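Local coordinates for Two-component system response regulator/GGDEF domain protein (Aeromonas salmonicida, PDB 3LUF) that probably makes cyclic di-GMP from GTP through a GGDEF domain, and here comprises its two receiver domains, each holding a magnesium ion, at residues K4-I16 and G46-P59. Sequence-based numbering, arbitrary orientation.
With MG (magnesium ion), chain G.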
# COMPACT_ATOMS: atom_id res chain seq x y z
N LYS B 4 -10.21 -3.45 -24.98
CA LYS B 4 -11.71 -3.52 -24.80
C LYS B 4 -12.15 -2.48 -23.79
O LYS B 4 -11.41 -2.20 -22.86
CB LYS B 4 -12.07 -4.91 -24.28
CG LYS B 4 -12.05 -5.95 -25.37
CD LYS B 4 -10.97 -6.97 -25.17
CE LYS B 4 -11.24 -7.78 -23.93
NZ LYS B 4 -10.85 -9.19 -24.17
N GLN B 5 -13.35 -1.89 -23.95
CA GLN B 5 -13.78 -0.84 -23.03
C GLN B 5 -15.23 -1.02 -22.62
O GLN B 5 -15.91 -0.06 -22.30
CB GLN B 5 -13.55 0.53 -23.67
CG GLN B 5 -13.73 1.72 -22.73
CD GLN B 5 -13.51 3.04 -23.42
OE1 GLN B 5 -14.12 4.05 -23.06
NE2 GLN B 5 -12.62 3.04 -24.42
N LYS B 6 -15.72 -2.25 -22.70
CA LYS B 6 -17.11 -2.53 -22.32
C LYS B 6 -17.16 -3.56 -21.19
O LYS B 6 -16.30 -4.44 -21.11
CB LYS B 6 -17.90 -3.03 -23.54
CG LYS B 6 -19.40 -2.91 -23.36
CD LYS B 6 -20.12 -2.56 -24.66
CE LYS B 6 -19.75 -3.50 -25.78
NZ LYS B 6 -20.82 -3.40 -26.80
N ILE B 7 -18.14 -3.44 -20.29
CA ILE B 7 -18.35 -4.53 -19.31
C ILE B 7 -19.77 -5.07 -19.41
O ILE B 7 -20.66 -4.40 -19.91
CB ILE B 7 -18.05 -4.14 -17.82
CG1 ILE B 7 -18.99 -3.05 -17.34
CG2 ILE B 7 -16.55 -3.74 -17.66
CD1 ILE B 7 -19.38 -3.18 -15.92
N LEU B 8 -19.92 -6.31 -18.96
CA LEU B 8 -21.20 -7.01 -18.99
C LEU B 8 -21.62 -7.22 -17.53
O LEU B 8 -20.83 -7.67 -16.70
CB LEU B 8 -21.00 -8.38 -19.66
CG LEU B 8 -22.27 -9.28 -19.63
CD1 LEU B 8 -23.34 -8.61 -20.45
CD2 LEU B 8 -21.97 -10.70 -20.15
N ILE B 9 -22.89 -6.94 -17.26
CA ILE B 9 -23.48 -7.19 -15.94
C ILE B 9 -24.66 -8.10 -16.16
O ILE B 9 -25.52 -7.80 -16.99
CB ILE B 9 -23.95 -5.85 -15.27
CG1 ILE B 9 -22.75 -4.92 -15.05
CG2 ILE B 9 -24.59 -6.14 -13.88
CD1 ILE B 9 -23.19 -3.53 -14.54
N VAL B 10 -24.69 -9.23 -15.46
CA VAL B 10 -25.88 -10.10 -15.51
C VAL B 10 -26.34 -10.30 -14.07
O VAL B 10 -25.68 -10.97 -13.27
CB VAL B 10 -25.58 -11.46 -16.18
CG1 VAL B 10 -26.88 -12.21 -16.43
CG2 VAL B 10 -24.78 -11.27 -17.50
N GLU B 11 -27.45 -9.65 -13.73
CA GLU B 11 -27.93 -9.56 -12.36
C GLU B 11 -29.43 -9.28 -12.38
O GLU B 11 -29.88 -8.30 -12.97
CB GLU B 11 -27.19 -8.40 -11.65
CG GLU B 11 -27.82 -7.99 -10.28
CD GLU B 11 -27.82 -9.13 -9.25
OE1 GLU B 11 -26.74 -9.47 -8.76
OE2 GLU B 11 -28.93 -9.60 -8.87
N ASP B 12 -30.22 -10.16 -11.76
CA ASP B 12 -31.66 -9.97 -11.82
C ASP B 12 -32.23 -9.04 -10.75
O ASP B 12 -33.37 -8.63 -10.86
CB ASP B 12 -32.44 -11.32 -11.82
CG ASP B 12 -32.18 -12.16 -10.56
OD1 ASP B 12 -31.05 -12.13 -10.05
OD2 ASP B 12 -33.09 -12.90 -10.10
N SER B 13 -31.46 -8.71 -9.71
CA SER B 13 -31.98 -7.73 -8.74
C SER B 13 -32.04 -6.37 -9.41
O SER B 13 -30.99 -5.83 -9.79
CB SER B 13 -31.08 -7.65 -7.51
OG SER B 13 -31.51 -6.56 -6.68
N MSE B 14 -33.25 -5.80 -9.53
CA MSE B 14 -33.37 -4.48 -10.12
C MSE B 14 -32.53 -3.48 -9.31
O MSE B 14 -31.81 -2.67 -9.87
CB MSE B 14 -34.83 -4.00 -10.15
CG MSE B 14 -35.00 -2.80 -11.06
SE MSE B 14 -36.80 -2.11 -10.85
CE MSE B 14 -36.60 -1.19 -9.15
N THR B 15 -32.61 -3.56 -7.98
CA THR B 15 -31.88 -2.63 -7.12
C THR B 15 -30.36 -2.72 -7.33
O THR B 15 -29.66 -1.69 -7.49
CB THR B 15 -32.21 -2.96 -5.65
OG1 THR B 15 -33.60 -2.70 -5.45
CG2 THR B 15 -31.39 -2.10 -4.69
N ILE B 16 -29.85 -3.95 -7.30
CA ILE B 16 -28.40 -4.15 -7.34
C ILE B 16 -27.87 -3.82 -8.72
O ILE B 16 -26.84 -3.15 -8.88
CB ILE B 16 -28.02 -5.59 -6.89
CG1 ILE B 16 -28.38 -5.76 -5.40
CG2 ILE B 16 -26.54 -5.86 -7.10
CD1 ILE B 16 -28.52 -7.16 -4.98
N GLY B 46 -16.56 -12.87 -25.70
CA GLY B 46 -15.35 -12.56 -24.93
C GLY B 46 -14.50 -11.42 -25.47
O GLY B 46 -13.91 -10.67 -24.69
N ASP B 47 -14.44 -11.27 -26.80
CA ASP B 47 -13.58 -10.24 -27.38
C ASP B 47 -14.09 -8.79 -27.27
O ASP B 47 -13.34 -7.87 -27.54
CB ASP B 47 -13.11 -10.60 -28.82
CG ASP B 47 -14.25 -10.67 -29.85
OD1 ASP B 47 -15.28 -10.00 -29.67
OD2 ASP B 47 -14.09 -11.37 -30.87
N GLU B 48 -15.35 -8.58 -26.87
CA GLU B 48 -15.87 -7.24 -26.75
C GLU B 48 -15.75 -6.70 -25.31
O GLU B 48 -15.72 -5.49 -25.10
CB GLU B 48 -17.33 -7.22 -27.17
CG GLU B 48 -17.79 -5.96 -27.87
CD GLU B 48 -19.12 -6.17 -28.57
OE1 GLU B 48 -19.94 -5.23 -28.61
OE2 GLU B 48 -19.36 -7.30 -29.07
N TYR B 49 -15.63 -7.60 -24.35
CA TYR B 49 -15.76 -7.22 -22.91
C TYR B 49 -14.51 -7.39 -22.11
O TYR B 49 -13.82 -8.40 -22.21
CB TYR B 49 -16.89 -8.00 -22.24
CG TYR B 49 -18.22 -7.73 -22.87
CD1 TYR B 49 -19.04 -6.68 -22.42
CD2 TYR B 49 -18.65 -8.49 -23.96
CE1 TYR B 49 -20.27 -6.42 -23.01
CE2 TYR B 49 -19.87 -8.23 -24.57
CZ TYR B 49 -20.68 -7.21 -24.09
OH TYR B 49 -21.89 -6.97 -24.69
N VAL B 50 -14.23 -6.38 -21.30
CA VAL B 50 -13.15 -6.45 -20.32
C VAL B 50 -13.40 -7.57 -19.29
O VAL B 50 -12.50 -8.37 -18.96
CB VAL B 50 -13.01 -5.09 -19.59
CG1 VAL B 50 -11.89 -5.15 -18.56
CG2 VAL B 50 -12.73 -3.97 -20.58
N VAL B 51 -14.65 -7.62 -18.80
CA VAL B 51 -15.01 -8.54 -17.72
C VAL B 51 -16.52 -8.54 -17.64
O VAL B 51 -17.18 -7.61 -18.11
CB VAL B 51 -14.43 -7.99 -16.37
CG1 VAL B 51 -15.06 -6.63 -16.06
CG2 VAL B 51 -14.53 -9.02 -15.20
N ALA B 52 -17.05 -9.61 -17.06
CA ALA B 52 -18.49 -9.69 -16.75
C ALA B 52 -18.68 -9.78 -15.24
O ALA B 52 -17.97 -10.54 -14.60
CB ALA B 52 -19.06 -10.95 -17.42
N LEU B 53 -19.65 -9.04 -14.70
CA LEU B 53 -20.02 -9.19 -13.28
C LEU B 53 -21.25 -10.08 -13.30
O LEU B 53 -22.25 -9.71 -13.93
CB LEU B 53 -20.39 -7.85 -12.67
CG LEU B 53 -19.23 -6.84 -12.76
CD1 LEU B 53 -19.69 -5.52 -12.11
CD2 LEU B 53 -18.00 -7.38 -12.07
N VAL B 54 -21.14 -11.24 -12.69
CA VAL B 54 -22.11 -12.33 -12.87
C VAL B 54 -22.74 -12.76 -11.55
O VAL B 54 -22.04 -13.28 -10.65
CB VAL B 54 -21.47 -13.56 -13.59
CG1 VAL B 54 -22.54 -14.68 -13.87
CG2 VAL B 54 -20.81 -13.12 -14.92
N ASP B 55 -24.07 -12.60 -11.47
CA ASP B 55 -24.88 -13.12 -10.37
C ASP B 55 -25.01 -14.67 -10.42
O ASP B 55 -25.11 -15.27 -11.51
CB ASP B 55 -26.25 -12.44 -10.43
CG ASP B 55 -27.21 -12.89 -9.32
OD1 ASP B 55 -26.80 -13.17 -8.17
OD2 ASP B 55 -28.40 -12.91 -9.62
N LEU B 56 -24.95 -15.30 -9.24
CA LEU B 56 -25.16 -16.75 -9.14
C LEU B 56 -26.63 -17.12 -9.07
O LEU B 56 -26.98 -18.27 -9.33
CB LEU B 56 -24.39 -17.36 -7.96
CG LEU B 56 -22.92 -16.94 -7.78
CD1 LEU B 56 -22.37 -17.52 -6.49
CD2 LEU B 56 -22.10 -17.42 -8.96
N THR B 57 -27.50 -16.16 -8.74
CA THR B 57 -28.91 -16.49 -8.62
C THR B 57 -29.72 -15.90 -9.79
O THR B 57 -30.46 -14.93 -9.61
CB THR B 57 -29.49 -15.99 -7.28
OG1 THR B 57 -29.34 -14.55 -7.20
CG2 THR B 57 -28.80 -16.67 -6.14
N LEU B 58 -29.58 -16.46 -10.98
CA LEU B 58 -30.26 -15.87 -12.14
C LEU B 58 -31.51 -16.67 -12.46
O LEU B 58 -31.57 -17.86 -12.14
CB LEU B 58 -29.33 -15.82 -13.35
CG LEU B 58 -28.25 -14.73 -13.20
CD1 LEU B 58 -27.15 -14.97 -14.28
CD2 LEU B 58 -28.83 -13.31 -13.22
N PRO B 59 -32.52 -16.04 -13.09
CA PRO B 59 -33.77 -16.79 -13.32
C PRO B 59 -33.55 -18.02 -14.19
O PRO B 59 -34.19 -19.05 -14.01
CB PRO B 59 -34.62 -15.81 -14.09
CG PRO B 59 -34.19 -14.47 -13.66
CD PRO B 59 -32.68 -14.60 -13.37
MG MG G . -30.14 -13.19 -8.55
O HOH W 1 -10.56 -9.20 -20.83
O HOH W 2 -29.71 -11.60 -7.32
O HOH W 3 -32.07 -13.44 -7.71
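The magnesium-binding acidic pocket of the first receiver domain forms where D12 meets D55 and T57, at the C-terminal ends of parallel strands 6-10 and 51-55. D12 OD1 and D55 OD2 sit 2.8 Å apart because both bind the metal, their carboxylate planes turned 24° to each other. T57 adds its carbonyl O and its OG1, and two waters complete six ligands. D12 reaches the ion with CG between its backbone N and carbonyl carbon (chi1 60°), while its CB rests against CD of P59. E11 stays in the second shell: one metal-bound water donates to its OE2, which also takes S13 N on its anti lone pair. Its OE1 and D55 OD1 are like-charged neighbours at 3.7 Å, but K103 forms salt bridges with both, which probably offsets the repulsion. D55, the predicted phosphorylation site, also closes an Asx turn, T57 N meeting OD1 from above the carboxylate plane.

Strand 51-55 belongs to the central strand of the five-stranded parallel sheet of a CheY-like receiver domain, between strand 6-10, itself next to strand 31-35, and strand 77-81. Main-chain bonds join the pair in parallel register, among them L53 N to L8 O (2.7 Å) and V10 N to L53 O (2.9 Å). I7, I9 and L53 pack against helix 14-27; V51, on the same face, has its CG1 3.6 Å from I7 CG2 and touches V78 of strand 77-81. On the opposite face V10 CG1 meets L58 CD1 at 3.5 Å. There too, L8 CB makes an off-centre CH-pi contact with the Y49 ring, whose OH bonds to D33. Nearby, K6 runs alongside E48, and its NZ forms a 2.7 Å salt bridge to OE1 from the anti side, 30° out of the carboxylate plane.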